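Local structure of KLLA0E08119p (3VA7) at residues Val730-Ala735 and Arg841-Arg846; Gln685-Lys690 and Pro818-Pro823; Arg846-Glu851 and Lys902-Cys907; Val850-Leu855 and Cys862-Arg867. The protein probably carboxylates urea with bicarbonate and ATP through its biotin cofactor, this chain being the urea carboxylase part of a longer enzyme that also hydrolyses the product. All blocks are in the same frame, centred on the assembly; numbering follows the deposited sequence.

All four contacts belong to the carboxyltransferase part of the chain. Contacts 3 and 4 are buried, mainly apolar, and press one helix each against strand 847-852, with centres about 14 Å apart. Contact 1 lies about 11 Å from contact 3 between centres and shares Arg846 with it; partly buried, it replaces hydrocarbon packing with a hydrogen bond and a water bridge between the biotin and sodium sites. Contact 2 is nearer the surface, an aromatic meeting of a helix end with a loop. It joins contact 1 through Pro823 O and Gln842 N, 2.9 Å apart, whereas Arg841 and Glu851 form a salt bridge linking contact 1 to contacts 3 and 4.

Contact 1: residues Val730-Ala735 and Arg841-Arg846; sequences VYSLGA and RQAGDR. With NA (sodium ion), chain K; BTI (5-(hexahydro-2-oxo-1H-thieno[3,4-D]imidazol-6-yl)pentanal), chain B.
Ser732 carries the direct polar link, its OG donating to Ala843 O over 2.7 Å. The hydroxyl rises 43° out of the carbonyl plane, above it and not on a lone pair. With OG opposite the carbonyl carbon (chi1 -67°), the same oxygen also rests 3.5 Å from the methyl CB of Ala843. The loop bearing it is a type II turn from Ser732 to Ala735, closed by Ala735 N to Ser732 O at 2.8 Å; Gly734 suits the turn. Beyond the serine, Leu733 CB lies 3.7 Å from Arg846 NH2, approaching the guanidinium obliquely; the arginine chain bends at chi3 (-70°) to place it there. Water 1 bridges the same pair: it donates to Leu733 O at 2.7 Å and accepts from Arg846 NH2 at the edge, in the guanidinium plane.

The ends of the contact serve different sites. Tyr731 points away, its ring edge at the biotin group, although the modelled OH to O3 approach is too short to be trusted; Asp845 OD2 binds the sodium ion, as does Glu764. With one direct hydrogen bond and one water between them, the biotin-pocket loop and the sodium-binding loop are probably positioned by directional polar links and not by extensive packing.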
# COMPACT_ATOMS: atom_id res chain seq x y z
N VAL A 730 -9.36 8.91 21.87
CA VAL A 730 -8.40 9.15 20.79
C VAL A 730 -7.23 9.92 21.33
O VAL A 730 -7.38 10.81 22.18
CB VAL A 730 -8.99 9.85 19.60
CG1 VAL A 730 -7.97 9.94 18.46
CG2 VAL A 730 -10.27 9.09 19.13
N TYR A 731 -6.05 9.52 20.92
CA TYR A 731 -4.86 10.01 21.56
C TYR A 731 -4.38 11.21 20.78
O TYR A 731 -4.72 11.39 19.60
CB TYR A 731 -3.74 8.99 21.45
CG TYR A 731 -3.90 7.72 22.19
CD1 TYR A 731 -4.71 7.62 23.31
CD2 TYR A 731 -3.16 6.60 21.81
CE1 TYR A 731 -4.81 6.38 24.03
CE2 TYR A 731 -3.24 5.40 22.49
CZ TYR A 731 -4.04 5.27 23.60
OH TYR A 731 -4.07 4.05 24.27
N SER A 732 -3.47 11.93 21.39
CA SER A 732 -2.81 13.05 20.70
C SER A 732 -1.47 12.66 20.13
O SER A 732 -0.69 11.98 20.79
CB SER A 732 -2.60 14.18 21.71
OG SER A 732 -3.85 14.72 22.11
N LEU A 733 -1.18 13.10 18.92
CA LEU A 733 0.20 13.08 18.45
C LEU A 733 1.12 13.61 19.56
O LEU A 733 0.92 14.72 20.14
CB LEU A 733 0.32 13.93 17.23
CG LEU A 733 0.44 13.26 15.88
CD1 LEU A 733 0.55 11.71 15.92
CD2 LEU A 733 -0.69 13.76 14.94
N GLY A 734 2.10 12.77 19.92
CA GLY A 734 3.09 13.16 20.88
C GLY A 734 2.73 12.65 22.26
O GLY A 734 3.52 12.83 23.20
N ALA A 735 1.55 12.04 22.42
CA ALA A 735 1.10 11.65 23.76
C ALA A 735 2.05 10.62 24.37
O ALA A 735 2.71 9.80 23.65
CB ALA A 735 -0.31 11.09 23.71
N ARG A 841 -10.00 18.06 29.19
CA ARG A 841 -8.58 17.88 29.50
C ARG A 841 -7.68 18.41 28.38
O ARG A 841 -7.97 18.27 27.17
CB ARG A 841 -8.21 16.43 29.84
CG ARG A 841 -9.23 15.70 30.62
CD ARG A 841 -8.93 14.23 30.84
NE ARG A 841 -8.25 14.14 32.10
CZ ARG A 841 -8.81 13.63 33.17
NH1 ARG A 841 -10.04 13.15 33.10
NH2 ARG A 841 -8.12 13.60 34.30
N GLN A 842 -6.64 19.08 28.82
CA GLN A 842 -5.68 19.58 27.91
C GLN A 842 -4.94 18.38 27.36
O GLN A 842 -4.44 17.56 28.13
CB GLN A 842 -4.72 20.44 28.72
CG GLN A 842 -3.48 20.86 27.97
CD GLN A 842 -2.63 21.80 28.80
OE1 GLN A 842 -2.44 22.98 28.46
NE2 GLN A 842 -2.13 21.28 29.92
N ALA A 843 -4.81 18.28 26.05
CA ALA A 843 -4.19 17.09 25.45
C ALA A 843 -3.27 17.46 24.31
O ALA A 843 -3.54 17.15 23.14
CB ALA A 843 -5.27 16.10 24.97
N GLY A 844 -2.20 18.14 24.64
CA GLY A 844 -1.28 18.62 23.64
C GLY A 844 -1.55 20.06 23.24
O GLY A 844 -2.63 20.58 23.36
N ASP A 845 -0.49 20.71 22.84
CA ASP A 845 -0.46 21.95 22.09
C ASP A 845 -1.71 22.14 21.11
O ASP A 845 -2.10 23.26 20.78
CB ASP A 845 0.90 21.77 21.34
CG ASP A 845 1.33 22.96 20.62
OD1 ASP A 845 2.27 23.58 21.08
OD2 ASP A 845 0.79 23.32 19.55
N ARG A 846 -2.28 21.04 20.60
CA ARG A 846 -3.21 21.06 19.45
C ARG A 846 -4.62 20.52 19.73
O ARG A 846 -5.45 20.42 18.80
CB ARG A 846 -2.66 20.21 18.28
CG ARG A 846 -1.68 20.92 17.36
CD ARG A 846 -1.04 20.00 16.39
NE ARG A 846 -0.13 19.09 17.08
CZ ARG A 846 0.60 18.15 16.47
NH1 ARG A 846 0.54 17.99 15.15
NH2 ARG A 846 1.44 17.41 17.19
NA NA K . 0.72 24.33 17.76
C11 BTI B . 5.47 0.70 19.58
O11 BTI B . 5.30 -0.46 20.07
C10 BTI B . 4.42 1.85 19.62
C9 BTI B . 3.12 1.36 20.24
C8 BTI B . 2.11 2.44 20.63
C7 BTI B . 1.06 2.01 21.68
C2 BTI B . 0.35 0.71 21.38
S1 BTI B . -0.52 0.73 19.84
C6 BTI B . -1.65 -0.53 20.32
C5 BTI B . -1.76 -0.52 21.83
N3 BTI B . -2.98 0.21 22.04
C3 BTI B . -2.73 1.39 22.56
O3 BTI B . -3.68 2.24 22.91
N2 BTI B . -1.44 1.59 22.74
C4 BTI B . -0.69 0.38 22.44
O HOH W 1 1.58 17.34 19.90
O HOH W 2 -0.12 24.26 14.95

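Contact 2: residues Gln685-Lys690 and Pro818-Pro823; sequences QFFNDK and PKYENP
Phe687 turns one ring face to the CB of Tyr820, and this methylene is the tight point of the contact: Phe687 CE2 to Tyr820 CB measures 3.5 Å. The CB stands 4.0 Å from the centroid of the Phe687 ring and 28° off its normal, a CH-pi contact. Phe686 CD2 occupies the opposite face, 3.6 Å above the plane of the Phe687 ring and over its centre, which sandwiches that ring. The two aromatic rings themselves are nearly parallel, at 17°, yet so far slid apart, with 5.8 Å between centroids, that they barely overlap. An alanine in place of Phe687 is likely to open a gap beneath Tyr820 CB and bare the edge of Phe686.

The other side is looser. Tyr820, its CG set between backbone N and carbonyl carbon (chi1 59°), carries its far end past Phe687 and along the earlier turns of the same helix, beside Ile683 and Glu684. There Lys819 NZ makes a weak 2.9 Å hydrogen bond to Tyr820 OH; Lys819 and Asn688 are exposed. Inward, Phe687 reaches Val667 and Cys669 of strand 662-669 and Gln759 of strand 756-762, while Tyr820 ties the loop before strand 824-828 to helix 680-688.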
# COMPACT_ATOMS: atom_id res chain seq x y z
N GLN A 685 7.68 12.03 40.08
CA GLN A 685 8.78 11.20 39.58
C GLN A 685 8.80 11.23 38.07
O GLN A 685 9.89 11.19 37.50
CB GLN A 685 8.67 9.74 39.93
CG GLN A 685 8.33 9.36 41.34
CD GLN A 685 8.39 7.86 41.49
OE1 GLN A 685 9.28 7.21 40.90
NE2 GLN A 685 7.46 7.30 42.27
N PHE A 686 7.62 11.29 37.44
CA PHE A 686 7.51 11.27 35.98
C PHE A 686 8.35 12.35 35.36
O PHE A 686 9.01 12.10 34.35
CB PHE A 686 6.05 11.37 35.51
CG PHE A 686 5.88 11.43 33.99
CD1 PHE A 686 5.80 10.25 33.23
CD2 PHE A 686 5.82 12.65 33.33
CE1 PHE A 686 5.63 10.27 31.82
CE2 PHE A 686 5.67 12.70 31.93
CZ PHE A 686 5.55 11.50 31.17
N PHE A 687 8.30 13.55 35.97
CA PHE A 687 8.99 14.75 35.47
C PHE A 687 10.38 14.94 36.12
O PHE A 687 11.25 15.61 35.53
CB PHE A 687 8.16 16.00 35.71
CG PHE A 687 6.88 16.09 34.89
CD1 PHE A 687 6.88 16.69 33.63
CD2 PHE A 687 5.67 15.66 35.41
CE1 PHE A 687 5.69 16.83 32.87
CE2 PHE A 687 4.46 15.77 34.66
CZ PHE A 687 4.47 16.36 33.39
N ASN A 688 10.59 14.36 37.31
CA ASN A 688 11.88 14.42 37.98
C ASN A 688 12.90 13.45 37.38
O ASN A 688 14.02 13.87 37.10
CB ASN A 688 11.77 14.20 39.49
CG ASN A 688 11.01 15.33 40.23
OD1 ASN A 688 10.69 16.41 39.67
ND2 ASN A 688 10.71 15.07 41.52
N ASP A 689 12.53 12.18 37.20
CA ASP A 689 13.46 11.17 36.64
C ASP A 689 13.70 11.22 35.12
O ASP A 689 12.94 11.85 34.38
CB ASP A 689 13.08 9.75 37.05
CG ASP A 689 12.94 9.62 38.54
OD1 ASP A 689 12.42 8.56 39.00
OD2 ASP A 689 13.30 10.60 39.26
N LYS A 690 14.80 10.58 34.70
CA LYS A 690 15.13 10.47 33.31
C LYS A 690 14.60 9.17 32.80
O LYS A 690 14.41 8.22 33.56
CB LYS A 690 16.64 10.54 33.09
CG LYS A 690 17.20 11.83 33.56
CD LYS A 690 18.17 12.42 32.62
CE LYS A 690 19.28 13.16 33.42
NZ LYS A 690 20.32 13.77 32.51
N PRO A 818 7.56 25.95 36.41
CA PRO A 818 8.23 25.54 37.66
C PRO A 818 7.86 24.14 38.11
O PRO A 818 8.68 23.43 38.69
CB PRO A 818 7.74 26.57 38.71
CG PRO A 818 6.66 27.40 38.01
CD PRO A 818 6.95 27.29 36.54
N LYS A 819 6.61 23.76 37.86
CA LYS A 819 6.05 22.46 38.27
C LYS A 819 4.95 22.03 37.28
O LYS A 819 4.28 22.84 36.66
CB LYS A 819 5.47 22.62 39.68
CG LYS A 819 4.74 21.41 40.22
CD LYS A 819 4.40 21.58 41.70
CE LYS A 819 4.41 20.23 42.45
NZ LYS A 819 3.09 19.54 42.45
N TYR A 820 4.74 20.74 37.12
CA TYR A 820 3.65 20.28 36.26
C TYR A 820 2.38 20.95 36.73
O TYR A 820 2.20 21.19 37.93
CB TYR A 820 3.49 18.74 36.32
CG TYR A 820 3.21 18.25 37.69
CD1 TYR A 820 1.91 18.23 38.19
CD2 TYR A 820 4.24 17.78 38.50
CE1 TYR A 820 1.64 17.75 39.51
CE2 TYR A 820 4.00 17.30 39.81
CZ TYR A 820 2.70 17.29 40.29
OH TYR A 820 2.49 16.83 41.57
N GLU A 821 1.49 21.23 35.79
CA GLU A 821 0.24 21.82 36.13
C GLU A 821 -0.89 20.79 35.99
O GLU A 821 -0.66 19.67 35.49
CB GLU A 821 0.01 23.04 35.26
CG GLU A 821 -0.27 22.70 33.83
CD GLU A 821 -0.36 23.91 32.93
OE1 GLU A 821 -0.40 23.71 31.69
OE2 GLU A 821 -0.38 25.08 33.44
N ASN A 822 -2.10 21.17 36.41
CA ASN A 822 -3.29 20.35 36.34
C ASN A 822 -3.86 20.27 34.92
O ASN A 822 -4.19 21.29 34.34
CB ASN A 822 -4.31 20.96 37.27
CG ASN A 822 -5.49 20.10 37.45
OD1 ASN A 822 -6.00 19.52 36.50
ND2 ASN A 822 -5.95 19.99 38.67
N PRO A 823 -4.02 19.06 34.35
CA PRO A 823 -4.47 19.00 32.96
C PRO A 823 -5.97 19.23 32.82
O PRO A 823 -6.48 19.39 31.67
CB PRO A 823 -4.16 17.57 32.56
CG PRO A 823 -4.17 16.78 33.85
CD PRO A 823 -3.85 17.73 34.98

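Contact 3: residues Arg846-Glu851 and Lys902-Cys907; sequences RYILVE and KALLKC
Ile848 sets CG1 opposite its carbonyl carbon (chi1 -66°) and extends to CD1 (chi2 -169°), a reach that carries the methyl straight to the helix; Leu904 answers with CG swung opposite its own backbone N (chi1 164°), its CD2 branch facing the strand. The fold is an alpha+beta layer, a helix packed on one face of an antiparallel sheet: strand 847-852, the middle one of five, is covered on this face by helix 901-912.

The two side chains meet tip to tip. Ile848 CD1 lies 3.8 Å from Leu904 CD2, and Ile848 CG1 is 3.9 Å from that same methyl, which shows that the outer half of the isoleucine does the touching. Leu904 CG, 3.9 Å from Ile848 CD1, completes the meeting. Leu905 takes part differently: its CB, 4.1 Å from Ile848 CD1, marks its approach, while its side chain also touches Tyr840 of the neighbouring strand 838-842. Leu904 in turn also packs on Phe894 of strand 889-894, and the helix thereby spans three adjacent strands.

Alternation along the strand separates two environments. Ile848 faces the helix, whereas Tyr847 points away from it, and its side chain touches Ser732 and Leu733 of the biotin-pocket loop. Backbone bonding of Ile848 to Ile892 and of Leu849 to Arg841 fixes the strand between its neighbours. The contact is hydrocarbon throughout apart from one backbone atom: the CD1 methyl of Ile848 also abuts a backbone amide nitrogen of the helix, 3.8 Å from Leu905 N.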
# COMPACT_ATOMS: atom_id res chain seq x y z
N ARG A 846 -2.28 21.04 20.60
CA ARG A 846 -3.21 21.06 19.45
C ARG A 846 -4.62 20.52 19.73
O ARG A 846 -5.45 20.42 18.80
CB ARG A 846 -2.66 20.21 18.28
CG ARG A 846 -1.68 20.92 17.36
CD ARG A 846 -1.04 20.00 16.39
NE ARG A 846 -0.13 19.09 17.08
CZ ARG A 846 0.60 18.15 16.47
NH1 ARG A 846 0.54 17.99 15.15
NH2 ARG A 846 1.44 17.41 17.19
N TYR A 847 -4.92 20.15 20.97
CA TYR A 847 -6.20 19.52 21.17
C TYR A 847 -6.65 19.62 22.58
O TYR A 847 -5.82 19.67 23.52
CB TYR A 847 -6.11 18.00 21.02
CG TYR A 847 -5.24 17.38 19.97
CD1 TYR A 847 -3.81 17.36 20.09
CD2 TYR A 847 -5.84 16.75 18.90
CE1 TYR A 847 -3.05 16.75 19.15
CE2 TYR A 847 -5.09 16.10 17.95
CZ TYR A 847 -3.71 16.08 18.08
OH TYR A 847 -3.07 15.42 17.08
N ILE A 848 -7.97 19.52 22.70
CA ILE A 848 -8.64 19.44 23.97
C ILE A 848 -9.43 18.13 23.92
O ILE A 848 -10.14 17.87 22.96
CB ILE A 848 -9.64 20.64 24.17
CG1 ILE A 848 -8.89 22.01 24.29
CG2 ILE A 848 -10.57 20.41 25.33
CD1 ILE A 848 -9.82 23.25 24.78
N LEU A 849 -9.27 17.30 24.93
CA LEU A 849 -10.04 16.10 25.03
C LEU A 849 -11.32 16.34 25.85
O LEU A 849 -11.22 16.77 27.01
CB LEU A 849 -9.14 15.04 25.68
CG LEU A 849 -9.74 13.62 25.87
CD1 LEU A 849 -9.94 12.91 24.55
CD2 LEU A 849 -8.87 12.76 26.82
N VAL A 850 -12.49 16.03 25.30
CA VAL A 850 -13.78 16.18 26.03
C VAL A 850 -14.22 14.80 26.51
O VAL A 850 -14.45 13.89 25.69
CB VAL A 850 -14.92 16.75 25.09
CG1 VAL A 850 -16.21 16.93 25.81
CG2 VAL A 850 -14.55 18.06 24.50
N GLU A 851 -14.36 14.62 27.80
CA GLU A 851 -14.77 13.31 28.34
C GLU A 851 -16.15 13.28 29.02
O GLU A 851 -16.39 13.98 29.99
CB GLU A 851 -13.73 12.83 29.35
CG GLU A 851 -12.41 12.50 28.74
CD GLU A 851 -11.45 12.07 29.81
OE1 GLU A 851 -11.71 12.41 30.99
OE2 GLU A 851 -10.46 11.41 29.48
N LYS A 902 -8.20 28.86 25.34
CA LYS A 902 -9.21 29.40 26.23
C LYS A 902 -10.49 29.61 25.49
O LYS A 902 -11.54 29.23 25.99
CB LYS A 902 -8.74 30.71 26.87
CG LYS A 902 -7.85 30.53 28.11
CD LYS A 902 -7.54 31.92 28.75
CE LYS A 902 -6.54 31.81 29.95
NZ LYS A 902 -6.43 33.13 30.68
N ALA A 903 -10.40 30.15 24.27
CA ALA A 903 -11.57 30.39 23.43
C ALA A 903 -12.34 29.13 23.03
O ALA A 903 -13.62 29.13 23.04
CB ALA A 903 -11.21 31.22 22.17
N LEU A 904 -11.58 28.07 22.65
CA LEU A 904 -12.19 26.82 22.24
C LEU A 904 -12.92 26.14 23.46
O LEU A 904 -14.08 25.67 23.37
CB LEU A 904 -11.14 25.93 21.61
CG LEU A 904 -11.55 24.47 21.49
CD1 LEU A 904 -12.65 24.39 20.47
CD2 LEU A 904 -10.38 23.62 21.07
N LEU A 905 -12.26 26.16 24.62
CA LEU A 905 -12.90 25.73 25.86
C LEU A 905 -14.29 26.38 26.07
O LEU A 905 -15.32 25.68 26.22
CB LEU A 905 -11.98 25.98 27.03
CG LEU A 905 -12.52 25.54 28.36
CD1 LEU A 905 -12.93 24.07 28.30
CD2 LEU A 905 -11.48 25.81 29.52
N LYS A 906 -14.33 27.71 26.04
CA LYS A 906 -15.60 28.39 26.20
C LYS A 906 -16.62 28.09 25.05
O LYS A 906 -17.77 27.86 25.33
CB LYS A 906 -15.40 29.90 26.38
CG LYS A 906 -14.50 30.30 27.55
CD LYS A 906 -14.30 31.81 27.57
CE LYS A 906 -13.24 32.31 28.55
NZ LYS A 906 -12.68 33.63 28.04
N CYS A 907 -16.24 28.05 23.78
CA CYS A 907 -17.30 27.73 22.84
C CYS A 907 -17.88 26.34 23.17
O CYS A 907 -19.14 26.13 23.09
CB CYS A 907 -16.87 27.78 21.39
SG CYS A 907 -16.23 29.36 20.86

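Contact 4: residues Val850-Leu855 and Cys862-Arg867; sequences VEYGEL and CYRINR
Tyr852 and Arg864 grip one carboxylate together, that of Glu912 on helix 901-912: Tyr852 OH is hydrogen-bonded to its OE1, and Arg864 NH2 forms a salt bridge with its OE2. The surrounding motif is a strand followed by a helix, strand 847-852 leading through a short connection into helix 859-875, which folds back over the antiparallel sheet.

Next to this shared acid, the aliphatic part of the arginine crosses the tyrosine ring. With CG opposite the backbone N (chi1 173°) and the chain extended as far as NE, Arg864 brings CD to 4.1 Å from the Tyr852 centroid, only 13° off the ring normal, a CH-pi contact over the face. Arg864 CG is 3.8 Å from Tyr852 CZ. The guanidinium stands on edge to the ring, the planes 88° apart, with Arg864 NE 3.8 Å from Tyr852 CE1, a geometry that excludes a flat cation-pi stack. On the opposite face Val850 CG1 lies 4.3 Å above the Tyr852 plane, toward its rim.

A phenylalanine at Tyr852 would probably keep the ring packing but leave Glu912 OE1 without its hydroxyl partner. The buried charge of Arg864 is probably balanced in large part by that same acid.

Helix 859-875 adds further cover through Ile861 and Leu868, while Arg888 NE is hydrogen-bonded to Tyr852 O. At the ring's edge and in its plane sits Ile865, whose CG1 is 3.7 Å from both CE2 and CD2 of Tyr852.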
# COMPACT_ATOMS: atom_id res chain seq x y z
N VAL A 850 -12.49 16.03 25.30
CA VAL A 850 -13.78 16.18 26.03
C VAL A 850 -14.22 14.80 26.51
O VAL A 850 -14.45 13.89 25.69
CB VAL A 850 -14.92 16.75 25.09
CG1 VAL A 850 -16.21 16.93 25.81
CG2 VAL A 850 -14.55 18.06 24.50
N GLU A 851 -14.36 14.62 27.80
CA GLU A 851 -14.77 13.31 28.34
C GLU A 851 -16.15 13.28 29.02
O GLU A 851 -16.39 13.98 29.99
CB GLU A 851 -13.73 12.83 29.35
CG GLU A 851 -12.41 12.50 28.74
CD GLU A 851 -11.45 12.07 29.81
OE1 GLU A 851 -11.71 12.41 30.99
OE2 GLU A 851 -10.46 11.41 29.48
N TYR A 852 -17.04 12.46 28.52
CA TYR A 852 -18.34 12.33 29.17
C TYR A 852 -18.47 11.29 30.30
O TYR A 852 -17.90 10.19 30.25
CB TYR A 852 -19.43 12.07 28.13
CG TYR A 852 -19.69 13.24 27.21
CD1 TYR A 852 -20.02 14.53 27.73
CD2 TYR A 852 -19.61 13.09 25.86
CE1 TYR A 852 -20.29 15.59 26.88
CE2 TYR A 852 -19.88 14.15 25.02
CZ TYR A 852 -20.21 15.39 25.52
OH TYR A 852 -20.43 16.39 24.61
N GLY A 853 -19.25 11.66 31.30
CA GLY A 853 -19.74 10.75 32.30
C GLY A 853 -18.73 10.48 33.36
O GLY A 853 -17.67 11.11 33.38
N GLU A 854 -19.07 9.56 34.26
CA GLU A 854 -18.09 8.87 35.08
C GLU A 854 -17.39 7.81 34.18
O GLU A 854 -17.75 7.65 32.99
CB GLU A 854 -18.78 8.24 36.31
CG GLU A 854 -19.62 9.24 37.17
CD GLU A 854 -18.76 10.19 38.02
OE1 GLU A 854 -17.57 9.88 38.25
OE2 GLU A 854 -19.27 11.26 38.47
N LEU A 855 -16.37 7.15 34.71
CA LEU A 855 -15.59 6.18 33.90
C LEU A 855 -16.42 4.88 33.68
O LEU A 855 -16.40 3.92 34.48
CB LEU A 855 -14.16 5.96 34.46
CG LEU A 855 -13.25 7.17 34.88
CD1 LEU A 855 -11.85 6.72 35.37
CD2 LEU A 855 -13.10 8.33 33.84
N CYS A 862 -22.73 8.11 23.45
CA CYS A 862 -22.22 7.98 22.10
C CYS A 862 -23.05 8.82 21.19
O CYS A 862 -22.52 9.43 20.26
CB CYS A 862 -22.25 6.49 21.59
SG CYS A 862 -21.36 5.38 22.69
N TYR A 863 -24.36 8.82 21.40
CA TYR A 863 -25.19 9.66 20.56
C TYR A 863 -24.87 11.14 20.84
O TYR A 863 -24.80 11.97 19.91
CB TYR A 863 -26.66 9.37 20.70
CG TYR A 863 -27.42 10.09 19.63
CD1 TYR A 863 -27.14 9.85 18.28
CD2 TYR A 863 -28.37 11.06 19.96
CE1 TYR A 863 -27.82 10.55 17.29
CE2 TYR A 863 -29.08 11.76 18.97
CZ TYR A 863 -28.79 11.50 17.65
OH TYR A 863 -29.48 12.20 16.67
N ARG A 864 -24.55 11.42 22.10
CA ARG A 864 -24.28 12.76 22.53
C ARG A 864 -23.04 13.34 21.86
O ARG A 864 -23.02 14.55 21.49
CB ARG A 864 -24.17 12.82 24.06
CG ARG A 864 -23.73 14.15 24.62
CD ARG A 864 -24.07 14.22 26.07
NE ARG A 864 -24.11 15.61 26.47
CZ ARG A 864 -25.21 16.36 26.66
NH1 ARG A 864 -26.45 15.86 26.54
NH2 ARG A 864 -25.06 17.65 26.96
N ILE A 865 -22.02 12.48 21.70
CA ILE A 865 -20.77 12.90 21.05
C ILE A 865 -21.14 13.22 19.61
O ILE A 865 -20.64 14.20 19.00
CB ILE A 865 -19.73 11.77 21.07
CG1 ILE A 865 -19.32 11.48 22.53
CG2 ILE A 865 -18.55 12.04 20.08
CD1 ILE A 865 -18.67 10.12 22.63
N ASN A 866 -22.05 12.43 19.07
CA ASN A 866 -22.44 12.70 17.73
C ASN A 866 -23.11 14.11 17.67
O ASN A 866 -22.94 14.86 16.69
CB ASN A 866 -23.30 11.58 17.23
CG ASN A 866 -24.25 12.03 16.24
OD1 ASN A 866 -24.08 11.86 15.03
ND2 ASN A 866 -25.31 12.65 16.73
N ARG A 867 -23.80 14.50 18.74
CA ARG A 867 -24.59 15.75 18.76
C ARG A 867 -23.63 16.95 18.99
O ARG A 867 -23.76 17.98 18.35
CB ARG A 867 -25.73 15.68 19.82
CG ARG A 867 -27.07 15.04 19.44
CD ARG A 867 -27.12 14.46 17.98
NE ARG A 867 -27.75 15.33 17.00
CZ ARG A 867 -27.62 15.26 15.68
NH1 ARG A 867 -26.83 14.35 15.08
NH2 ARG A 867 -28.28 16.15 14.91